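Local coordinates for protein Exo-alpha-sialidase (Clostridium perfringens, PDB 2VO8) that probably releases terminal sialic acids from glycans as a family 33 glycoside hydrolase, its cohesin module probably serving in toxin complex formation, at residues S71-V74 with K78-I81. Sequence-based numbering, arbitrary orientation.
Sequences SKEV and KVRI
K72 and R80 form an antiparallel hydrogen-bonded pair, and their long side chains leave the same face of the sheet side by side, pointing the same way. Both have CG anti to the backbone N (chi1 -168° and -180°) and both bend at chi3, though the exact placing of the K72 end is uncertain. V74 CG1 lies 3.4 Å from R80 NH1, and the two side chains cross at about a right angle. Between the backbones, K72 N donates to R80 O at 2.9 Å, and R80 N returns a bond to K72 O at 2.8 Å. A weak bond from V74 N to K78 O (3.0 Å) follows toward the turn. On the other face, V79 CG2 meets E73 CG at 4.1 Å, and V79 CG1 meets S71 CB at the same distance; L57 and I60 of strand 55-62 cover this largely hydrocarbon side, whose polar groups are the S71 hydroxyl and the E73 carboxylate. E73 OE2 is hydrogen-bonded to Y50 OH and G77 N, linking strand 67-75 to the turn and to the end of strand 41-49, which pairs with strand 78-85. The like-charged ends of K72 and R80 share no bond; their closeness is probably unfavourable, and E45, which R80 touches, may offset it.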
loop_
_atom_site.group_PDB
_atom_site.type_symbol
_atom_site.label_atom_id
_atom_site.label_comp_id
_atom_site.label_asym_id
_atom_site.label_seq_id
_atom_site.Cartn_x
_atom_site.Cartn_y
_atom_site.Cartn_z
ATOM N N SER A 71 -7.897 7.128 4.117
ATOM C CA SER A 71 -6.662 6.894 4.850
ATOM C C SER A 71 -6.534 7.848 6.030
ATOM O O SER A 71 -7.021 8.980 5.973
ATOM C CB SER A 71 -5.459 7.026 3.935
ATOM O OG SER A 71 -5.216 8.374 3.567
ATOM N N LYS A 72 -5.872 7.381 7.084
ATOM C CA LYS A 72 -5.562 8.204 8.262
ATOM C C LYS A 72 -4.187 7.804 8.790
ATOM O O LYS A 72 -3.913 6.616 9.031
ATOM C CB LYS A 72 -6.601 8.017 9.381
ATOM C CG LYS A 72 -6.508 9.077 10.539
ATOM C CD LYS A 72 -7.368 8.738 11.809
ATOM C CE LYS A 72 -7.148 7.293 12.321
ATOM N NZ LYS A 72 -7.623 6.976 13.742
ATOM N N GLU A 73 -3.336 8.806 8.956
ATOM C CA GLU A 73 -2.086 8.601 9.621
ATOM C C GLU A 73 -2.406 8.589 11.117
ATOM O O GLU A 73 -2.581 9.662 11.740
ATOM C CB GLU A 73 -1.103 9.693 9.226
ATOM C CG GLU A 73 0.258 9.379 9.742
ATOM C CD GLU A 73 1.362 10.134 9.045
ATOM O OE1 GLU A 73 1.098 11.225 8.520
ATOM O OE2 GLU A 73 2.524 9.660 9.084
ATOM N N VAL A 74 -2.526 7.377 11.671
ATOM C CA VAL A 74 -2.958 7.181 13.063
ATOM C C VAL A 74 -1.844 7.381 14.108
ATOM O O VAL A 74 -2.122 7.651 15.269
ATOM C CB VAL A 74 -3.636 5.814 13.260
ATOM C CG1 VAL A 74 -4.716 5.577 12.190
ATOM C CG2 VAL A 74 -2.610 4.667 13.278
ATOM N N LYS A 78 2.615 5.573 10.448
ATOM C CA LYS A 78 1.673 4.426 10.420
ATOM C C LYS A 78 0.329 4.898 9.896
ATOM O O LYS A 78 -0.329 5.707 10.547
ATOM C CB LYS A 78 1.497 3.809 11.802
ATOM C CG LYS A 78 2.793 3.223 12.357
ATOM C CD LYS A 78 2.562 2.502 13.649
ATOM C CE LYS A 78 3.852 1.853 14.154
ATOM N NZ LYS A 78 3.820 1.583 15.610
ATOM N N VAL A 79 -0.047 4.400 8.711
ATOM C CA VAL A 79 -1.189 4.945 7.951
ATOM C C VAL A 79 -2.185 3.810 7.665
ATOM O O VAL A 79 -1.860 2.833 6.973
ATOM C CB VAL A 79 -0.782 5.590 6.636
ATOM C CG1 VAL A 79 -2.007 6.374 5.987
ATOM C CG2 VAL A 79 0.431 6.510 6.789
ATOM N N ARG A 80 -3.382 3.968 8.212
ATOM C CA ARG A 80 -4.487 3.059 7.953
ATOM C C ARG A 80 -5.107 3.429 6.618
ATOM O O ARG A 80 -5.517 4.572 6.428
ATOM C CB ARG A 80 -5.526 3.126 9.066
ATOM C CG ARG A 80 -6.671 2.173 8.792
ATOM C CD ARG A 80 -7.496 1.909 10.026
ATOM N NE ARG A 80 -8.371 3.036 10.367
ATOM C CZ ARG A 80 -8.301 3.773 11.486
ATOM N NH1 ARG A 80 -7.374 3.538 12.429
ATOM N NH2 ARG A 80 -9.162 4.770 11.669
ATOM N N ILE A 81 -5.180 2.464 5.713
ATOM C CA ILE A 81 -5.643 2.660 4.337
ATOM C C ILE A 81 -6.758 1.655 4.055
ATOM O O ILE A 81 -6.555 0.437 4.196
ATOM C CB ILE A 81 -4.541 2.501 3.308
ATOM C CG1 ILE A 81 -3.364 3.443 3.627
ATOM C CG2 ILE A 81 -5.096 2.668 1.870
ATOM C CD1 ILE A 81 -2.325 3.372 2.671
#